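Local structure of PcyX_EBK42635 (Marine metagenome, 5OWG) at residues R55-A60 / L78-M83; G92-A97 / G104-F109; H117-W122 / D178-H183. The protein probably reduces biliverdin to phycoerythrobilin in a four-electron reaction, as a ferredoxin-dependent bilin reductase of the kind carried by oceanic phages. One frame throughout, in Å; residues are numbered along the deposited sequence.

Interaction 1: R55-A60 / L78-M83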
loop_
_atom_site.group_PDB
_atom_site.type_symbol
_atom_site.label_atom_id
_atom_site.label_comp_id
_atom_site.label_asym_id
_atom_site.label_seq_id
_atom_site.Cartn_x
_atom_site.Cartn_y
_atom_site.Cartn_z
ATOM N N ARG A 55 10.174 11.480 7.085
ATOM C CA ARG A 55 9.939 11.910 8.459
ATOM C C ARG A 55 8.493 11.684 8.878
ATOM O O ARG A 55 8.224 11.290 10.019
ATOM C CB ARG A 55 10.315 13.387 8.605
ATOM C CG ARG A 55 9.747 14.074 9.847
ATOM C CD ARG A 55 10.291 15.491 10.003
ATOM N NE ARG A 55 9.640 16.216 11.091
ATOM C CZ ARG A 55 9.787 17.519 11.321
ATOM N NH1 ARG A 55 10.563 18.255 10.535
ATOM N NH2 ARG A 55 9.154 18.091 12.336
ATOM N N TYR A 56 7.552 11.915 7.967
ATOM C CA TYR A 56 6.140 11.918 8.323
ATOM C C TYR A 56 5.444 10.593 8.051
ATOM O O TYR A 56 4.383 10.339 8.634
ATOM C CB TYR A 56 5.421 13.036 7.560
ATOM C CG TYR A 56 6.059 14.398 7.740
ATOM C CD1 TYR A 56 5.816 15.156 8.877
ATOM C CD2 TYR A 56 6.906 14.920 6.773
ATOM C CE1 TYR A 56 6.400 16.399 9.046
ATOM C CE2 TYR A 56 7.493 16.161 6.931
ATOM C CZ TYR A 56 7.237 16.896 8.070
ATOM O OH TYR A 56 7.818 18.131 8.237
ATOM N N ILE A 57 6.006 9.748 7.191
ATOM C CA ILE A 57 5.398 8.481 6.802
ATOM C C ILE A 57 6.411 7.383 7.095
ATOM O O ILE A 57 7.422 7.262 6.392
ATOM C CB ILE A 57 4.988 8.479 5.323
ATOM C CG1 ILE A 57 3.905 9.534 5.066
ATOM C CG2 ILE A 57 4.496 7.102 4.894
ATOM C CD1 ILE A 57 3.874 10.030 3.636
ATOM N N ARG A 58 6.143 6.576 8.125
ATOM C CA ARG A 58 7.100 5.545 8.511
ATOM C C ARG A 58 7.211 4.448 7.462
ATOM O O ARG A 58 8.287 3.859 7.300
ATOM C CB ARG A 58 6.723 4.937 9.866
ATOM C CG ARG A 58 5.471 4.070 9.871
ATOM C CD ARG A 58 5.318 3.356 11.205
ATOM N NE ARG A 58 4.104 2.545 11.258
ATOM C CZ ARG A 58 4.019 1.278 10.861
ATOM N NH1 ARG A 58 5.079 0.647 10.372
ATOM N NH2 ARG A 58 2.862 0.637 10.953
ATOM N N ARG A 59 6.131 4.157 6.740
ATOM C CA ARG A 59 6.166 3.062 5.779
ATOM C C ARG A 59 5.216 3.325 4.621
ATOM O O ARG A 59 4.037 3.633 4.827
ATOM C CB ARG A 59 5.819 1.733 6.457
ATOM C CG ARG A 59 5.981 0.530 5.546
ATOM C CD ARG A 59 5.845 -0.776 6.311
ATOM N NE ARG A 59 6.196 -1.933 5.487
ATOM C CZ ARG A 59 5.330 -2.647 4.771
ATOM N NH1 ARG A 59 4.039 -2.338 4.764
ATOM N NH2 ARG A 59 5.758 -3.679 4.058
ATOM N N ALA A 60 5.748 3.201 3.407
ATOM C CA ALA A 60 4.972 3.242 2.173
ATOM C C ALA A 60 5.417 2.061 1.327
ATOM O O ALA A 60 6.597 1.963 0.979
ATOM C CB ALA A 60 5.187 4.559 1.423
ATOM N N LEU A 78 -0.859 -0.965 -2.466
ATOM C CA LEU A 78 -0.155 0.242 -2.052
ATOM C C LEU A 78 -0.740 0.710 -0.731
ATOM O O LEU A 78 -1.946 0.956 -0.637
ATOM C CB LEU A 78 -0.260 1.339 -3.117
ATOM C CG LEU A 78 0.471 2.651 -2.820
ATOM C CD1 LEU A 78 1.978 2.448 -2.739
ATOM C CD2 LEU A 78 0.137 3.693 -3.872
ATOM N N CYS A 79 0.115 0.835 0.282
ATOM C CA CYS A 79 -0.317 1.217 1.618
ATOM C C CYS A 79 0.693 2.185 2.213
ATOM O O CYS A 79 1.901 2.053 2.000
ATOM C CB CYS A 79 -0.462 0.001 2.537
ATOM S SG CYS A 79 -1.237 0.386 4.108
ATOM N N LEU A 80 0.184 3.160 2.967
ATOM C CA LEU A 80 1.016 4.159 3.627
ATOM C C LEU A 80 0.608 4.270 5.088
ATOM O O LEU A 80 -0.552 4.574 5.389
ATOM C CB LEU A 80 0.895 5.527 2.946
ATOM C CG LEU A 80 1.895 5.864 1.838
ATOM C CD1 LEU A 80 1.601 5.088 0.564
ATOM C CD2 LEU A 80 1.904 7.364 1.562
ATOM N N PHE A 81 1.563 4.031 5.994
ATOM C CA PHE A 81 1.362 4.249 7.422
ATOM C C PHE A 81 2.048 5.540 7.849
ATOM O O PHE A 81 3.238 5.719 7.553
ATOM C CB PHE A 81 1.927 3.084 8.232
ATOM C CG PHE A 81 1.071 1.849 8.214
ATOM C CD1 PHE A 81 -0.024 1.737 9.055
ATOM C CD2 PHE A 81 1.378 0.790 7.377
ATOM C CE1 PHE A 81 -0.807 0.598 9.050
ATOM C CE2 PHE A 81 0.599 -0.353 7.369
ATOM C CZ PHE A 81 -0.495 -0.448 8.205
ATOM N N PRO A 82 1.372 6.460 8.537
ATOM C CA PRO A 82 2.060 7.660 9.032
ATOM C C PRO A 82 2.968 7.336 10.212
ATOM O O PRO A 82 2.978 6.226 10.747
ATOM C CB PRO A 82 0.912 8.585 9.445
ATOM C CG PRO A 82 -0.225 7.670 9.731
ATOM C CD PRO A 82 -0.082 6.529 8.770
ATOM N N MET A 83 3.745 8.339 10.618
ATOM C CA MET A 83 4.675 8.175 11.727
ATOM C C MET A 83 3.912 8.114 13.053
ATOM O O MET A 83 2.716 8.416 13.135
ATOM C CB MET A 83 5.703 9.311 11.726
ATOM C CG MET A 83 6.958 9.063 12.565
ATOM S SD MET A 83 7.823 7.540 12.136
ATOM C CE MET A 83 8.329 7.903 10.459
#
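Arg58 leans over Phe81, Pro82 and Met83, and nearly every atom of its side chain has something to meet. CB lies against the methionine methyl, 3.4 Å from Met83 CE. From there CG drops between the backbone N and the carbonyl carbon (chi1 70°) and comes to 3.4 Å from Pro82 O, with CD passing the same oxygen at longer range. The chain then runs extended to NE, alongside Phe81 and pointing the same way. At the tip the guanidinium stacks on the phenyl ring, planes 24° apart, with NH2 over one ring face toward its rim, 3.5 Å from Phe81 CG. Gln196 of helix 189-204 takes the NE hydrogen and gives its own amide to Pro82 O, so it ties the arginine to the backbone just after Phe81.

The backbone explains why Arg58 can reach here. Arg58 and Arg59 both stand opposite Phe81 in a classic beta bulge of the antiparallel hairpin 57-67/73-82. Phe81 N donates to Arg59 O at 2.8 Å, while the return bond from Arg59 N to Phe81 O is weak. Beyond the bulge, Met83 N reaches Tyr56 O at 2.9 Å, coming in from above the carbonyl plane. Arg59 itself pairs with Glu34. On the other sheet face, Ala60 CB sits 3.6 Å from Leu80 CG, and Leu80 also packs on Leu173, Tyr176 and Ile177 of helix 161-179. Separately, Ile57 CD1 touches Leu80 CD2 at 3.9 Å.

Interaction 2: G92-A97 / G104-F109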
loop_
_atom_site.group_PDB
_atom_site.type_symbol
_atom_site.label_atom_id
_atom_site.label_comp_id
_atom_site.label_asym_id
_atom_site.label_seq_id
_atom_site.Cartn_x
_atom_site.Cartn_y
_atom_site.Cartn_z
ATOM N N GLY A 92 -4.770 3.402 1.418
ATOM C CA GLY A 92 -4.764 2.027 0.972
ATOM C C GLY A 92 -5.383 1.920 -0.401
ATOM O O GLY A 92 -6.496 2.400 -0.617
ATOM N N PHE A 93 -4.661 1.323 -1.344
ATOM C CA PHE A 93 -5.158 1.121 -2.699
ATOM C C PHE A 93 -4.835 -0.304 -3.111
ATOM O O PHE A 93 -3.670 -0.714 -3.076
ATOM C CB PHE A 93 -4.538 2.118 -3.682
ATOM C CG PHE A 93 -5.059 1.988 -5.088
ATOM C CD1 PHE A 93 -6.251 2.588 -5.462
ATOM C CD2 PHE A 93 -4.359 1.262 -6.033
ATOM C CE1 PHE A 93 -6.731 2.468 -6.753
ATOM C CE2 PHE A 93 -4.833 1.140 -7.328
ATOM C CZ PHE A 93 -6.020 1.744 -7.687
ATOM N N ASP A 94 -5.863 -1.055 -3.493
ATOM C CA ASP A 94 -5.712 -2.445 -3.903
ATOM C C ASP A 94 -6.531 -2.662 -5.163
ATOM O O ASP A 94 -7.743 -2.419 -5.169
ATOM C CB ASP A 94 -6.152 -3.404 -2.793
ATOM C CG ASP A 94 -5.252 -3.336 -1.574
ATOM O OD1 ASP A 94 -4.026 -3.510 -1.732
ATOM O OD2 ASP A 94 -5.770 -3.102 -0.463
ATOM N N ILE A 95 -5.870 -3.111 -6.225
ATOM C CA ILE A 95 -6.513 -3.373 -7.505
ATOM C C ILE A 95 -6.057 -4.739 -7.999
ATOM O O ILE A 95 -4.852 -5.008 -8.073
ATOM C CB ILE A 95 -6.194 -2.274 -8.543
ATOM C CG1 ILE A 95 -7.199 -2.318 -9.694
ATOM C CG2 ILE A 95 -4.763 -2.388 -9.067
ATOM C CD1 ILE A 95 -8.470 -1.574 -9.391
ATOM N N ILE A 96 -7.017 -5.609 -8.297
ATOM C CA ILE A 96 -6.765 -6.867 -8.990
ATOM C C ILE A 96 -7.630 -6.881 -10.240
ATOM O O ILE A 96 -8.852 -6.714 -10.159
ATOM C CB ILE A 96 -7.059 -8.092 -8.104
ATOM C CG1 ILE A 96 -6.973 -9.390 -8.922
ATOM C CG2 ILE A 96 -8.436 -7.975 -7.465
ATOM C CD1 ILE A 96 -5.634 -9.618 -9.599
ATOM N N ALA A 97 -6.995 -7.079 -11.392
ATOM C CA ALA A 97 -7.701 -7.063 -12.663
ATOM C C ALA A 97 -7.126 -8.124 -13.583
ATOM O O ALA A 97 -7.858 -8.959 -14.122
ATOM C CB ALA A 97 -7.597 -5.687 -13.324
ATOM N N GLY A 104 -11.427 -6.732 -8.776
ATOM C CA GLY A 104 -11.443 -6.132 -7.450
ATOM C C GLY A 104 -10.765 -4.781 -7.439
ATOM O O GLY A 104 -9.759 -4.570 -8.115
ATOM N N ALA A 105 -11.330 -3.865 -6.655
ATOM C CA ALA A 105 -10.784 -2.523 -6.504
ATOM C C ALA A 105 -11.138 -2.011 -5.117
ATOM O O ALA A 105 -12.290 -2.129 -4.688
ATOM C CB ALA A 105 -11.330 -1.573 -7.576
ATOM N N PHE A 106 -10.152 -1.448 -4.421
ATOM C CA PHE A 106 -10.355 -0.919 -3.080
ATOM C C PHE A 106 -9.490 0.315 -2.885
ATOM O O PHE A 106 -8.354 0.365 -3.364
ATOM C CB PHE A 106 -10.016 -1.968 -2.014
ATOM C CG PHE A 106 -9.966 -1.420 -0.619
ATOM C CD1 PHE A 106 -11.131 -1.225 0.102
ATOM C CD2 PHE A 106 -8.754 -1.102 -0.027
ATOM C CE1 PHE A 106 -11.089 -0.720 1.389
ATOM C CE2 PHE A 106 -8.706 -0.598 1.259
ATOM C CZ PHE A 106 -9.877 -0.407 1.968
ATOM N N HIS A 107 -10.033 1.306 -2.181
ATOM C CA HIS A 107 -9.291 2.528 -1.905
ATOM C C HIS A 107 -10.052 3.370 -0.893
ATOM O O HIS A 107 -11.264 3.552 -1.021
ATOM C CB HIS A 107 -9.049 3.338 -3.185
ATOM C CG HIS A 107 -8.290 4.610 -2.959
ATOM N ND1 HIS A 107 -8.890 5.766 -2.507
ATOM C CD2 HIS A 107 -6.979 4.909 -3.124
ATOM C CE1 HIS A 107 -7.983 6.720 -2.402
ATOM N NE2 HIS A 107 -6.814 6.226 -2.770
ATOM N N ASP A 108 -9.329 3.882 0.101
ATOM C CA ASP A 108 -9.875 4.842 1.055
ATOM C C ASP A 108 -8.749 5.270 1.988
ATOM O O ASP A 108 -7.655 4.697 1.981
ATOM C CB ASP A 108 -11.040 4.275 1.868
ATOM C CG ASP A 108 -10.576 3.394 3.011
ATOM O OD1 ASP A 108 -9.680 2.553 2.790
ATOM O OD2 ASP A 108 -11.102 3.549 4.133
ATOM N N PHE A 109 -9.034 6.296 2.790
ATOM C CA PHE A 109 -8.133 6.732 3.859
ATOM C C PHE A 109 -8.690 6.187 5.171
ATOM O O PHE A 109 -9.408 6.864 5.909
ATOM C CB PHE A 109 -8.008 8.254 3.891
ATOM C CG PHE A 109 -7.298 8.846 2.700
ATOM C CD1 PHE A 109 -6.909 8.060 1.628
ATOM C CD2 PHE A 109 -7.013 10.201 2.665
ATOM C CE1 PHE A 109 -6.258 8.619 0.542
ATOM C CE2 PHE A 109 -6.362 10.763 1.587
ATOM C CZ PHE A 109 -5.982 9.971 0.524
#
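Phe93 and His107 meet rim to rim on the face of the hairpin turned toward helix 161-179, with Phe93 CD1 3.4 Å from His107 CD2 and the ring planes 67° apart. Both rings leave the backbone with CG anti to N (chi1 -178° in Phe93), which brings their edges together with neither lying over the other's face. Farther along the same face, Ile95 CD1 bends back onto Ala105 CB. At 3.4 Å this carbon pair is tighter than ordinary van der Waals contact.

The other face, carrying Asp94 and Phe106, is looser and more open to solvent. Here the carboxylate and the phenyl ring run side by side, their planes 17° apart, and Asp94 OD2 comes no closer than 3.6 Å to Phe106 CD2. The other carboxylate oxygen, OD1, is hydrogen-bonded to His77 on the adjacent strand. At Gly104, which has no side chain, Ile96 CG2 packs directly against the backbone, 3.5 Å from Gly104 CA.

Between the faces the two strands form a regular antiparallel ladder, three hydrogen-bonded pairs long. Phe106 N reaches Asp94 O at 2.7 Å, and the other bonds of the Asp94-Phe106 and Ile96-Gly104 pairs are similarly short. At the far end they lengthen, to 3.2 Å from Gly92 N to Asp108 O and 3.3 Å from Asp108 N to Gly92 O.

Strand 104-110 is one of the two edge strands of the sheet within this chain, and 90-96 joins it to 73-82. Helix 161-179 lies across the Phe93 face, touching that ring through Ile165 and Ala169 and His107 through Asn172.

Interaction 3: H117-W122 / D178-H183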
loop_
_atom_site.group_PDB
_atom_site.type_symbol
_atom_site.label_atom_id
_atom_site.label_comp_id
_atom_site.label_asym_id
_atom_site.label_seq_id
_atom_site.Cartn_x
_atom_site.Cartn_y
_atom_site.Cartn_z
ATOM N N HIS A 117 -11.104 12.303 11.784
ATOM C CA HIS A 117 -9.860 12.924 11.372
ATOM C C HIS A 117 -10.119 13.781 10.143
ATOM O O HIS A 117 -10.839 13.340 9.234
ATOM C CB HIS A 117 -8.787 11.879 11.061
ATOM C CG HIS A 117 -7.390 12.384 11.235
ATOM N ND1 HIS A 117 -6.726 13.094 10.258
ATOM C CD2 HIS A 117 -6.534 12.287 12.278
ATOM C CE1 HIS A 117 -5.519 13.410 10.691
ATOM N NE2 HIS A 117 -5.377 12.934 11.915
ATOM N N PRO A 118 -9.560 14.997 10.077
ATOM C CA PRO A 118 -9.832 15.852 8.908
ATOM C C PRO A 118 -9.415 15.237 7.583
ATOM O O PRO A 118 -10.127 15.400 6.584
ATOM C CB PRO A 118 -9.031 17.127 9.218
ATOM C CG PRO A 118 -8.887 17.140 10.694
ATOM C CD PRO A 118 -8.792 15.708 11.114
ATOM N N LEU A 119 -8.278 14.536 7.536
ATOM C CA LEU A 119 -7.770 14.049 6.257
ATOM C C LEU A 119 -8.688 12.998 5.643
ATOM O O LEU A 119 -8.713 12.843 4.418
ATOM C CB LEU A 119 -6.356 13.489 6.426
ATOM C CG LEU A 119 -5.666 12.993 5.150
ATOM C CD1 LEU A 119 -5.672 14.060 4.066
ATOM C CD2 LEU A 119 -4.241 12.561 5.452
ATOM N N THR A 120 -9.440 12.265 6.468
ATOM C CA THR A 120 -10.433 11.334 5.939
ATOM C C THR A 120 -11.605 12.087 5.323
ATOM O O THR A 120 -11.958 11.870 4.158
ATOM C CB THR A 120 -10.928 10.400 7.044
ATOM O OG1 THR A 120 -9.817 9.742 7.664
ATOM C CG2 THR A 120 -11.882 9.353 6.470
ATOM N N LYS A 121 -12.233 12.968 6.108
ATOM C CA LYS A 121 -13.356 13.764 5.623
ATOM C C LYS A 121 -13.040 14.377 4.265
ATOM O O LYS A 121 -13.859 14.332 3.341
ATOM C CB LYS A 121 -13.698 14.849 6.645
ATOM C CG LYS A 121 -13.893 14.315 8.056
ATOM C CD LYS A 121 -14.431 15.375 8.997
ATOM C CE LYS A 121 -15.948 15.432 8.970
ATOM N NZ LYS A 121 -16.450 16.820 8.801
ATOM N N TRP A 122 -11.852 14.962 4.129
ATOM C CA TRP A 122 -11.341 15.283 2.806
ATOM C C TRP A 122 -11.105 13.992 2.038
ATOM O O TRP A 122 -10.394 13.098 2.505
ATOM C CB TRP A 122 -10.045 16.086 2.905
ATOM C CG TRP A 122 -9.451 16.391 1.566
ATOM C CD1 TRP A 122 -9.587 17.544 0.852
ATOM C CD2 TRP A 122 -8.634 15.522 0.772
ATOM N NE1 TRP A 122 -8.904 17.449 -0.337
ATOM C CE2 TRP A 122 -8.312 16.216 -0.410
ATOM C CE3 TRP A 122 -8.145 14.223 0.946
ATOM C CZ2 TRP A 122 -7.520 15.657 -1.410
ATOM C CZ3 TRP A 122 -7.363 13.670 -0.047
ATOM C CH2 TRP A 122 -7.058 14.385 -1.210
ATOM N N ASP A 178 0.957 15.193 1.143
ATOM C CA ASP A 178 1.050 16.597 1.525
ATOM C C ASP A 178 0.324 16.871 2.838
ATOM O O ASP A 178 0.889 17.479 3.754
ATOM C CB ASP A 178 0.482 17.472 0.407
ATOM C CG ASP A 178 0.246 18.907 0.846
ATOM O OD1 ASP A 178 0.922 19.369 1.789
ATOM O OD2 ASP A 178 -0.628 19.572 0.251
ATOM N N LYS A 179 -0.933 16.439 2.949
ATOM C CA LYS A 179 -1.741 16.812 4.105
ATOM C C LYS A 179 -1.363 16.035 5.360
ATOM O O LYS A 179 -1.542 16.548 6.470
ATOM C CB LYS A 179 -3.223 16.606 3.793
ATOM C CG LYS A 179 -3.738 17.477 2.659
ATOM C CD LYS A 179 -5.190 17.169 2.326
ATOM C CE LYS A 179 -5.714 18.064 1.212
ATOM N NZ LYS A 179 -5.681 19.508 1.578
ATOM N N ILE A 180 -0.849 14.811 5.218
ATOM C CA ILE A 180 -0.493 14.027 6.398
ATOM C C ILE A 180 0.560 14.753 7.223
ATOM O O ILE A 180 0.626 14.588 8.448
ATOM C CB ILE A 180 -0.019 12.617 5.984
ATOM C CG1 ILE A 180 0.105 11.703 7.206
ATOM C CG2 ILE A 180 1.324 12.679 5.265
ATOM C CD1 ILE A 180 -1.224 11.339 7.853
ATOM N N ARG A 181 1.395 15.569 6.575
ATOM C CA ARG A 181 2.422 16.314 7.296
ATOM C C ARG A 181 1.810 17.187 8.386
ATOM O O ARG A 181 2.408 17.373 9.452
ATOM C CB ARG A 181 3.227 17.170 6.317
ATOM C CG ARG A 181 3.983 16.372 5.266
ATOM C CD ARG A 181 4.047 17.103 3.931
ATOM N NE ARG A 181 4.812 18.344 4.002
ATOM C CZ ARG A 181 4.802 19.283 3.059
ATOM N NH1 ARG A 181 4.056 19.133 1.973
ATOM N NH2 ARG A 181 5.533 20.379 3.206
ATOM N N ASN A 182 0.612 17.720 8.141
ATOM C CA ASN A 182 -0.015 18.674 9.052
ATOM C C ASN A 182 -0.503 18.045 10.348
ATOM O O ASN A 182 -1.126 18.746 11.154
ATOM C CB ASN A 182 -1.198 19.355 8.363
ATOM C CG ASN A 182 -0.773 20.229 7.204
ATOM O OD1 ASN A 182 0.174 21.007 7.311
ATOM N ND2 ASN A 182 -1.476 20.104 6.084
ATOM N N HIS A 183 -0.251 16.755 10.572
ATOM C CA HIS A 183 -0.786 16.045 11.729
ATOM C C HIS A 183 0.312 15.397 12.564
ATOM O O HIS A 183 0.036 14.491 13.357
ATOM C CB HIS A 183 -1.803 15.008 11.259
ATOM C CG HIS A 183 -3.003 15.612 10.601
ATOM N ND1 HIS A 183 -4.056 16.143 11.316
ATOM C CD2 HIS A 183 -3.307 15.792 9.294
ATOM C CE1 HIS A 183 -4.961 16.615 10.477
ATOM N NE2 HIS A 183 -4.532 16.414 9.244
#
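His117 drives the edge of its imidazole into the face of His183, the two side chains arriving from opposite directions. CE1 does the touching: it stands over the centre of the His183 ring, 3.2 Å from His183 ND1, and the planes are tilted 53° apart. Each ring has a nitrogen tied to Glu186, His117 NE2 to one carboxylate oxygen and His183 ND1 to the other. The shared carboxylate therefore fixes the rotation of both rings, and it could favour positive charge on either. His117 is the N-cap of the short helix 118-121, and its ND1 accepts a weak capping bond from Leu119 N. Pro118, in the first turn, brings CG to the edge of the His183 ring, 4.0 Å from CE1.

What the contact joins is this one-turn helix, which follows the edge strand 104-110, and the last part of helix 161-179 with the residues that follow it. The next residue after the proline, Leu119, splits its methyls between Lys179 and Ile180: CD1 lies 3.5 Å from Lys179 CB, while CD2 turns to Ile180 CD1 at 4.0 Å.

Where the chain leaves the short helix, Trp122 is crossed at about a right angle by Lys179. The lysine runs extended as far as CE and bends only at its last torsion (chi4 -61°). CE rests over one indole face in a CH-pi contact, 3.6 Å from Trp122 CE2. NZ follows over the same face as a cation-pi partner, 4.5 Å from the centroid of the five-membered ring.

Overall arrangement
Interactions 1 and 2 belong to one antiparallel sheet: strands 73-82 and 90-96 are neighbours, and Leu78 O lies 2.8 Å from Phe93 N, probably a hydrogen bond. Their centres are about 17 Å apart, on opposite sides of the chain's centre. Interaction 1 is largely buried and interrupted by a bulge; interaction 2, on the edge strand, is a regular ladder with one face partly open. Interaction 3 is more peripheral, about 17 Å from the chain's centre, and has no hydrogen bond between its segments, only ring, cation-pi and apolar contacts. It still touches both others: Ile180 packs on Ile57 and Pro82, and Trp122 meets Phe109.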